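Long-range contacts in monosaccharide ABC transporter substrate-binding protein, CUT2 family (Bradyrhizobium sp., PDB 4YHS), which probably binds a small sugar-like ligand for uptake by an ABC transporter of the CUT2 monosaccharide family, and was crystallised with bis-tris: residues V50-A55 / Q309-L314; A169-Y174 / D272-Y277; P184-G189 / I245-G250. One frame throughout, in Å; residues are numbered along the deposited sequence.

Contact 1: residues V50-A55 / Q309-L314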
loop_
_atom_site.group_PDB
_atom_site.type_symbol
_atom_site.label_atom_id
_atom_site.label_comp_id
_atom_site.label_asym_id
_atom_site.label_seq_id
_atom_site.Cartn_x
_atom_site.Cartn_y
_atom_site.Cartn_z
ATOM N N VAL A 50 -11.179 -1.430 15.192
ATOM C CA VAL A 50 -11.226 -0.582 16.373
ATOM C C VAL A 50 -9.981 -0.740 17.230
ATOM O O VAL A 50 -9.745 -1.811 17.788
ATOM C CB VAL A 50 -12.472 -0.910 17.224
ATOM C CG1 VAL A 50 -12.562 0.033 18.388
ATOM C CG2 VAL A 50 -13.723 -0.819 16.367
ATOM N N PRO A 51 -9.186 0.322 17.362
ATOM C CA PRO A 51 -8.006 0.207 18.220
ATOM C C PRO A 51 -8.346 0.443 19.685
ATOM O O PRO A 51 -9.509 0.781 20.038
ATOM C CB PRO A 51 -7.099 1.309 17.679
ATOM C CG PRO A 51 -8.064 2.398 17.333
ATOM C CD PRO A 51 -9.301 1.683 16.806
ATOM N N LEU A 52 -7.354 0.226 20.549
ATOM C CA LEU A 52 -7.473 0.565 21.958
ATOM C C LEU A 52 -7.552 2.067 22.148
ATOM O O LEU A 52 -7.026 2.829 21.330
ATOM C CB LEU A 52 -6.287 0.015 22.755
ATOM C CG LEU A 52 -6.085 -1.500 22.784
ATOM C CD1 LEU A 52 -4.757 -1.838 23.458
ATOM C CD2 LEU A 52 -7.243 -2.220 23.478
ATOM N N GLU A 53 -8.212 2.492 23.231
ATOM C CA GLU A 53 -8.216 3.899 23.610
ATOM C C GLU A 53 -6.848 4.373 24.091
ATOM O O GLU A 53 -6.390 5.451 23.705
ATOM C CB GLU A 53 -9.284 4.153 24.699
ATOM C CG GLU A 53 -10.695 4.204 24.126
ATOM C CD GLU A 53 -10.835 5.256 23.029
ATOM O OE1 GLU A 53 -10.819 6.458 23.364
ATOM O OE2 GLU A 53 -10.931 4.885 21.832
ATOM N N LYS A 54 -6.197 3.555 24.915
ATOM C CA LYS A 54 -4.887 3.871 25.480
ATOM C C LYS A 54 -4.120 2.598 25.797
ATOM O O LYS A 54 -4.731 1.562 26.074
ATOM C CB LYS A 54 -5.027 4.689 26.774
ATOM C CG LYS A 54 -5.122 6.205 26.589
ATOM C CD LYS A 54 -3.828 6.803 26.063
ATOM C CE LYS A 54 -3.901 8.314 25.989
ATOM N NZ LYS A 54 -2.595 8.895 25.570
ATOM N N ALA A 55 -2.791 2.678 25.782
ATOM C CA ALA A 55 -1.960 1.634 26.369
ATOM C C ALA A 55 -1.974 1.771 27.881
ATOM O O ALA A 55 -2.212 2.857 28.407
ATOM C CB ALA A 55 -0.542 1.719 25.848
ATOM N N GLN A 309 -1.922 -3.425 17.166
ATOM C CA GLN A 309 -1.719 -4.849 17.302
ATOM C C GLN A 309 -0.610 -5.181 18.336
ATOM O O GLN A 309 -0.783 -6.053 19.200
ATOM C CB GLN A 309 -1.353 -5.449 15.945
ATOM C CG GLN A 309 -2.527 -5.723 14.987
ATOM C CD GLN A 309 -2.041 -6.070 13.611
ATOM O OE1 GLN A 309 -0.982 -5.599 13.193
ATOM N NE2 GLN A 309 -2.769 -6.934 12.918
ATOM N N ALA A 310 0.535 -4.512 18.221
ATOM C CA ALA A 310 1.654 -4.772 19.120
ATOM C C ALA A 310 1.228 -4.560 20.560
ATOM O O ALA A 310 1.505 -5.383 21.425
ATOM C CB ALA A 310 2.831 -3.889 18.802
ATOM N N VAL A 311 0.555 -3.444 20.809
ATOM C CA VAL A 311 0.140 -3.094 22.173
ATOM C C VAL A 311 -0.848 -4.140 22.696
ATOM O O VAL A 311 -0.707 -4.637 23.817
ATOM C CB VAL A 311 -0.455 -1.663 22.201
ATOM C CG1 VAL A 311 -1.076 -1.338 23.571
ATOM C CG2 VAL A 311 0.667 -0.630 21.848
ATOM N N ARG A 312 -1.807 -4.527 21.869
ATOM C CA ARG A 312 -2.816 -5.509 22.302
ATOM C C ARG A 312 -2.149 -6.838 22.702
ATOM O O ARG A 312 -2.497 -7.438 23.728
ATOM C CB ARG A 312 -3.862 -5.745 21.201
ATOM C CG ARG A 312 -4.860 -4.610 21.014
ATOM C CD ARG A 312 -5.721 -4.784 19.732
ATOM N NE ARG A 312 -6.797 -3.799 19.708
ATOM C CZ ARG A 312 -7.904 -3.876 20.443
ATOM N NH1 ARG A 312 -8.092 -4.909 21.270
ATOM N NH2 ARG A 312 -8.838 -2.919 20.359
ATOM N N ILE A 313 -1.186 -7.275 21.892
ATOM C CA ILE A 313 -0.449 -8.508 22.163
ATOM C C ILE A 313 0.294 -8.363 23.493
ATOM O O ILE A 313 0.161 -9.206 24.391
ATOM C CB ILE A 313 0.519 -8.826 20.991
ATOM C CG1 ILE A 313 -0.261 -9.221 19.742
ATOM C CG2 ILE A 313 1.506 -9.953 21.321
ATOM C CD1 ILE A 313 0.559 -9.110 18.481
ATOM N N LEU A 314 1.047 -7.280 23.646
ATOM C CA LEU A 314 1.833 -7.073 24.867
ATOM C C LEU A 314 0.937 -7.049 26.114
ATOM O O LEU A 314 1.359 -7.433 27.221
ATOM C CB LEU A 314 2.645 -5.767 24.778
ATOM C CG LEU A 314 3.844 -5.790 23.826
ATOM C CD1 LEU A 314 4.287 -4.389 23.545
ATOM C CD2 LEU A 314 4.955 -6.558 24.478
#
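Arg312 and Leu52 carry most of this contact, and their polar and apolar parts do different work. On the polar side, Arg312 reaches out from its helix on a chain extended from CG to NE, which takes its flat end to the loop backbone. There NH2 lies 2.9 Å from Val50 O, but the hydrogen bond is weak because the N-H points well off the oxygen (126°). The firmer grip comes from Asp308, one turn back on the same helix: its OD2 forms a salt bridge with Arg312 NE while its OD1 accepts a hydrogen bond from Leu52 N. One carboxylate thus orients the guanidinium and ties down the loop, and Arg312 NH1 has Asp318 O as a further partner.

The apolar contacts lie beside this network. Leu52 CD2 sits over one face of the guanidinium, 3.5 Å from Arg312 CZ and offset toward the rim. The other branch turns to the helix, with Leu52 CD1 3.7 Å from both Arg312 CG and Val311 CG1. Val311 also meets the loop farther on; its CG1, trans to the backbone N (chi1 172°), stands 3.8 Å from Ala55 CB. Leu87 of helix 71-87 touches both Leu52 and Val311. The loop leading into strand 60-65 is thereby fastened to helix 299-314, in the first lobe of a periplasmic-binding-protein fold.

Contact 2: residues A169-Y174 / D272-Y277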
loop_
_atom_site.group_PDB
_atom_site.type_symbol
_atom_site.label_atom_id
_atom_site.label_comp_id
_atom_site.label_asym_id
_atom_site.label_seq_id
_atom_site.Cartn_x
_atom_site.Cartn_y
_atom_site.Cartn_z
ATOM N N ALA A 169 -7.378 -5.497 -8.801
ATOM C CA ALA A 169 -8.767 -5.889 -8.951
ATOM C C ALA A 169 -9.729 -4.717 -8.765
ATOM O O ALA A 169 -10.659 -4.549 -9.539
ATOM C CB ALA A 169 -9.108 -6.992 -7.973
ATOM N N GLU A 170 -9.482 -3.891 -7.752
ATOM C CA GLU A 170 -10.364 -2.771 -7.482
ATOM C C GLU A 170 -10.267 -1.766 -8.623
ATOM O O GLU A 170 -11.275 -1.131 -9.019
ATOM C CB GLU A 170 -10.027 -2.143 -6.126
ATOM C CG GLU A 170 -10.483 -3.009 -4.956
ATOM C CD GLU A 170 -12.006 -3.063 -4.837
ATOM O OE1 GLU A 170 -12.678 -2.156 -5.365
ATOM O OE2 GLU A 170 -12.527 -4.019 -4.233
ATOM N N THR A 171 -9.072 -1.644 -9.188
ATOM C CA THR A 171 -8.857 -0.704 -10.283
ATOM C C THR A 171 -9.674 -1.202 -11.506
ATOM O O THR A 171 -10.366 -0.427 -12.200
ATOM C CB THR A 171 -7.373 -0.580 -10.643
ATOM O OG1 THR A 171 -6.613 -0.172 -9.491
ATOM C CG2 THR A 171 -7.206 0.468 -11.742
ATOM N N GLY A 172 -9.576 -2.491 -11.762
ATOM C CA GLY A 172 -10.266 -3.105 -12.873
ATOM C C GLY A 172 -11.784 -3.051 -12.727
ATOM O O GLY A 172 -12.495 -2.753 -13.685
ATOM N N SER A 173 -12.287 -3.335 -11.528
ATOM C CA SER A 173 -13.747 -3.377 -11.294
ATOM C C SER A 173 -14.377 -2.022 -11.471
ATOM O O SER A 173 -15.484 -1.914 -11.984
ATOM C CB SER A 173 -14.057 -3.887 -9.884
ATOM O OG SER A 173 -13.770 -5.263 -9.792
ATOM N N TYR A 174 -13.665 -0.995 -11.004
ATOM C CA TYR A 174 -14.030 0.401 -11.248
ATOM C C TYR A 174 -14.291 0.666 -12.743
ATOM O O TYR A 174 -15.300 1.266 -13.139
ATOM C CB TYR A 174 -12.913 1.316 -10.733
ATOM C CG TYR A 174 -13.197 2.811 -10.814
ATOM C CD1 TYR A 174 -13.932 3.458 -9.816
ATOM C CD2 TYR A 174 -12.717 3.577 -11.866
ATOM C CE1 TYR A 174 -14.183 4.843 -9.876
ATOM C CE2 TYR A 174 -12.958 4.937 -11.929
ATOM C CZ TYR A 174 -13.692 5.565 -10.927
ATOM O OH TYR A 174 -13.908 6.924 -11.036
ATOM N N ASP A 272 -8.587 8.972 -20.485
ATOM C CA ASP A 272 -8.476 9.091 -19.043
ATOM C C ASP A 272 -7.390 8.215 -18.445
ATOM O O ASP A 272 -7.058 7.136 -18.970
ATOM C CB ASP A 272 -9.814 8.762 -18.392
ATOM C CG ASP A 272 -10.795 9.895 -18.524
ATOM O OD1 ASP A 272 -10.556 10.923 -17.892
ATOM O OD2 ASP A 272 -11.778 9.763 -19.275
ATOM N N LEU A 273 -6.825 8.707 -17.348
ATOM C CA LEU A 273 -5.677 8.061 -16.711
ATOM C C LEU A 273 -6.061 7.415 -15.396
ATOM O O LEU A 273 -6.813 7.992 -14.605
ATOM C CB LEU A 273 -4.563 9.071 -16.505
ATOM C CG LEU A 273 -4.237 9.913 -17.735
ATOM C CD1 LEU A 273 -3.200 10.972 -17.404
ATOM C CD2 LEU A 273 -3.714 9.012 -18.862
ATOM N N LEU A 274 -5.525 6.222 -15.146
ATOM C CA LEU A 274 -5.728 5.580 -13.857
ATOM C C LEU A 274 -4.427 4.972 -13.396
ATOM O O LEU A 274 -3.594 4.581 -14.225
ATOM C CB LEU A 274 -6.825 4.508 -13.940
ATOM C CG LEU A 274 -8.288 4.893 -14.172
ATOM C CD1 LEU A 274 -8.625 4.974 -15.653
ATOM C CD2 LEU A 274 -9.163 3.869 -13.488
ATOM N N ALA A 275 -4.239 4.926 -12.072
ATOM C CA ALA A 275 -3.130 4.201 -11.470
ATOM C C ALA A 275 -3.715 3.072 -10.611
ATOM O O ALA A 275 -4.874 3.173 -10.177
ATOM C CB ALA A 275 -2.248 5.139 -10.623
ATOM N N PHE A 276 -2.949 2.003 -10.368
ATOM C CA PHE A 276 -3.436 0.958 -9.459
ATOM C C PHE A 276 -2.814 1.073 -8.063
ATOM O O PHE A 276 -2.963 0.168 -7.233
ATOM C CB PHE A 276 -3.233 -0.469 -10.026
ATOM C CG PHE A 276 -1.802 -0.887 -10.244
ATOM C CD1 PHE A 276 -1.080 -1.527 -9.240
ATOM C CD2 PHE A 276 -1.212 -0.727 -11.488
ATOM C CE1 PHE A 276 0.240 -1.961 -9.461
ATOM C CE2 PHE A 276 0.078 -1.172 -11.718
ATOM C CZ PHE A 276 0.810 -1.781 -10.706
ATOM N N TYR A 277 -2.237 2.233 -7.782
ATOM C CA TYR A 277 -1.824 2.538 -6.407
ATOM C C TYR A 277 -1.660 4.067 -6.226
ATOM O O TYR A 277 -1.748 4.851 -7.190
ATOM C CB TYR A 277 -0.544 1.735 -6.023
ATOM C CG TYR A 277 0.735 2.039 -6.765
ATOM C CD1 TYR A 277 1.626 3.012 -6.292
ATOM C CD2 TYR A 277 1.090 1.331 -7.902
ATOM C CE1 TYR A 277 2.794 3.286 -6.947
ATOM C CE2 TYR A 277 2.260 1.616 -8.582
ATOM C CZ TYR A 277 3.115 2.579 -8.098
ATOM O OH TYR A 277 4.276 2.868 -8.771
#
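Thr171 and Phe276 mark the closest backbone approach, their CA atoms 5.7 Å apart, where helix 169-174 runs nearly antiparallel to strand 272-275 (155°) with the two axes 9.8 Å apart at their closest. Thr171 meets the chain just as the strand ends. Its OG1 lies 3.4 Å from Phe276 CA and equally near Phe276 CB, a van der Waals contact with carbon; the hydroxyl makes its hydrogen bond to Met167 O of the same helix. The methyl is anti to the backbone N, which carries it toward the strand, and CG2 comes 3.9 Å from Ala275 O. That carbonyl oxygen is buried with no hydrogen-bonding partner in the model; the Thr171 hydroxyl is too far away to serve it.

A helix lying on a parallel sheet in this way belongs to the Rossmann-like second lobe of a type I periplasmic binding protein; strand 272-275 is an outermost strand of that sheet, next to strand 247-250.

One helical turn on, Tyr174 points toward the strand. Its CG is anti to the backbone N (chi1 -175°), and the ring comes obliquely to Leu274, CD2 to CD2 at 3.9 Å. The phenol end continues past the leucine to a hydrogen bond with Asp331. Ala293 of strand 293-296 touches both Tyr174 and Leu274. Of the Phe276 side chain, CB meets Thr171, while the ring leads away, with Tyr277 CD2 over one face, 3.7 Å above the plane, and meets the Trp190 ring at about 50°.

Contact 3: residues P184-G189 / I245-G250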
loop_
_atom_site.group_PDB
_atom_site.type_symbol
_atom_site.label_atom_id
_atom_site.label_comp_id
_atom_site.label_asym_id
_atom_site.label_seq_id
_atom_site.Cartn_x
_atom_site.Cartn_y
_atom_site.Cartn_z
ATOM N N PRO A 184 -20.597 -0.488 -25.605
ATOM C CA PRO A 184 -19.567 -0.442 -26.652
ATOM C C PRO A 184 -18.169 -0.809 -26.156
ATOM O O PRO A 184 -17.812 -0.441 -25.050
ATOM C CB PRO A 184 -19.594 1.021 -27.110
ATOM C CG PRO A 184 -20.920 1.546 -26.687
ATOM C CD PRO A 184 -21.243 0.823 -25.416
ATOM N N GLU A 185 -17.391 -1.511 -26.974
ATOM C CA GLU A 185 -16.023 -1.888 -26.602
ATOM C C GLU A 185 -15.180 -0.624 -26.394
ATOM O O GLU A 185 -15.275 0.314 -27.187
ATOM C CB GLU A 185 -15.389 -2.790 -27.682
ATOM C CG GLU A 185 -13.891 -3.088 -27.442
ATOM C CD GLU A 185 -13.336 -4.206 -28.333
ATOM O OE1 GLU A 185 -14.119 -4.790 -29.097
ATOM O OE2 GLU A 185 -12.114 -4.509 -28.267
ATOM N N VAL A 186 -14.382 -0.599 -25.321
ATOM C CA VAL A 186 -13.430 0.480 -25.050
ATOM C C VAL A 186 -12.084 -0.133 -24.774
ATOM O O VAL A 186 -12.000 -1.200 -24.166
ATOM C CB VAL A 186 -13.842 1.375 -23.854
ATOM C CG1 VAL A 186 -15.135 2.119 -24.162
ATOM C CG2 VAL A 186 -13.980 0.548 -22.564
ATOM N N VAL A 187 -11.033 0.532 -25.242
ATOM C CA VAL A 187 -9.688 -0.042 -25.203
ATOM C C VAL A 187 -8.887 0.537 -24.063
ATOM O O VAL A 187 -8.837 1.757 -23.891
ATOM C CB VAL A 187 -8.958 0.205 -26.548
ATOM C CG1 VAL A 187 -7.530 -0.310 -26.501
ATOM C CG2 VAL A 187 -9.741 -0.440 -27.679
ATOM N N VAL A 188 -8.288 -0.339 -23.252
ATOM C CA VAL A 188 -7.417 0.105 -22.169
ATOM C C VAL A 188 -5.968 -0.230 -22.492
ATOM O O VAL A 188 -5.648 -1.382 -22.767
ATOM C CB VAL A 188 -7.756 -0.570 -20.824
ATOM C CG1 VAL A 188 -6.764 -0.140 -19.756
ATOM C CG2 VAL A 188 -9.216 -0.267 -20.397
ATOM N N GLY A 189 -5.095 0.766 -22.387
ATOM C CA GLY A 189 -3.664 0.537 -22.419
ATOM C C GLY A 189 -3.249 0.298 -20.982
ATOM O O GLY A 189 -3.584 1.084 -20.131
ATOM N N ILE A 245 -7.338 4.527 -28.090
ATOM C CA ILE A 245 -7.280 4.095 -26.694
ATOM C C ILE A 245 -8.179 5.020 -25.898
ATOM O O ILE A 245 -8.161 6.225 -26.135
ATOM C CB ILE A 245 -5.855 4.145 -26.112
ATOM C CG1 ILE A 245 -5.021 2.980 -26.619
ATOM C CG2 ILE A 245 -5.877 4.019 -24.596
ATOM C CD1 ILE A 245 -3.545 3.104 -26.255
ATOM N N ARG A 246 -8.976 4.464 -24.985
ATOM C CA ARG A 246 -9.869 5.276 -24.140
ATOM C C ARG A 246 -9.272 5.512 -22.738
ATOM O O ARG A 246 -9.469 6.570 -22.138
ATOM C CB ARG A 246 -11.232 4.587 -24.040
ATOM C CG ARG A 246 -12.240 5.319 -23.182
ATOM C CD ARG A 246 -12.577 6.692 -23.755
ATOM N NE ARG A 246 -13.508 7.389 -22.873
ATOM C CZ ARG A 246 -13.149 8.092 -21.806
ATOM N NH1 ARG A 246 -11.863 8.222 -21.476
ATOM N NH2 ARG A 246 -14.085 8.670 -21.066
ATOM N N TYR A 247 -8.546 4.522 -22.223
ATOM C CA TYR A 247 -7.901 4.638 -20.910
ATOM C C TYR A 247 -6.459 4.206 -20.948
ATOM O O TYR A 247 -6.115 3.247 -21.631
ATOM C CB TYR A 247 -8.588 3.785 -19.844
ATOM C CG TYR A 247 -10.022 4.130 -19.616
ATOM C CD1 TYR A 247 -10.371 5.217 -18.848
ATOM C CD2 TYR A 247 -11.026 3.365 -20.186
ATOM C CE1 TYR A 247 -11.686 5.541 -18.634
ATOM C CE2 TYR A 247 -12.365 3.682 -19.987
ATOM C CZ TYR A 247 -12.676 4.777 -19.190
ATOM O OH TYR A 247 -13.976 5.135 -18.959
ATOM N N VAL A 248 -5.642 4.921 -20.180
ATOM C CA VAL A 248 -4.268 4.551 -19.906
ATOM C C VAL A 248 -4.201 4.241 -18.419
ATOM O O VAL A 248 -4.435 5.119 -17.583
ATOM C CB VAL A 248 -3.296 5.673 -20.282
ATOM C CG1 VAL A 248 -1.902 5.461 -19.666
ATOM C CG2 VAL A 248 -3.228 5.791 -21.791
ATOM N N ALA A 249 -3.961 2.981 -18.094
ATOM C CA ALA A 249 -3.921 2.562 -16.702
ATOM C C ALA A 249 -2.637 1.828 -16.427
ATOM O O ALA A 249 -2.141 1.081 -17.273
ATOM C CB ALA A 249 -5.094 1.673 -16.358
ATOM N N GLY A 250 -2.121 2.004 -15.215
ATOM C CA GLY A 250 -0.917 1.274 -14.848
ATOM C C GLY A 250 -0.303 1.818 -13.575
ATOM O O GLY A 250 -1.028 2.230 -12.675
#
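Val188 and Tyr247 stand side by side on the same face of the sheet, and the valine comes obliquely to the ring, its CG2 4.1 Å from Tyr247 CD2. Val186 reaches the ring differently, bringing CG2 to the edge near the ring plane at CE2. One ring face is taken by Arg246 CG, 3.6 Å above the plane: the arginine chain bends at chi2 (63°) and swings its guanidinium back until Tyr247 OH lies over the centre of the group. Both polar ends are held from outside, Tyr247 OH by His179 and Arg246 NH1 by a salt bridge to Asp272.

The second branch of Val188, CG1, touches Ala249 CB at 4.2 Å, farther along the same face. With an alanine in place of Val188, the Tyr247 ring would probably lose its neighbour beside CD2, and Ala249 CB the methyl it rests on. Val187 and Ile245 cross at about a right angle, CG1 to CG1 at 4.1 Å.

In the backbone, Val187 O accepts two hydrogen bonds, from Arg246 N at 2.9 Å and from Tyr247 N at 3.2 Å. Gly189 then donates through N to Tyr247 O and accepts through O from Ala249 N, the latter almost straight (178°). Segments 186-189 and 247-250, crossing at -36°, pair in parallel and form the centre of the 2-1-3-4 sheet of a Rossmann-like lobe.

Overall arrangement
Contacts 2 and 3 belong to one lobe and share one sheet: strands 272-275 and 247-250 are neighbours in it, and the contact centres lie about 11 Å apart. They meet directly, Leu274 packing on Tyr247 while its N probably hydrogen-bonds to Val248 O. Both are buried, yet contact 3 joins strands by backbone hydrogen bonds, whereas contact 2 sets a helix against the sheet through van der Waals contacts of helix side chains with the strand's side chains and backbone. Contact 1 lies across the chain's centre in the other lobe, its centre about 34 Å from that of contact 2 and about 45 Å from that of contact 3. Only partly buried, it mixes an arginine, held by Asp308, with apolar contacts to a loop.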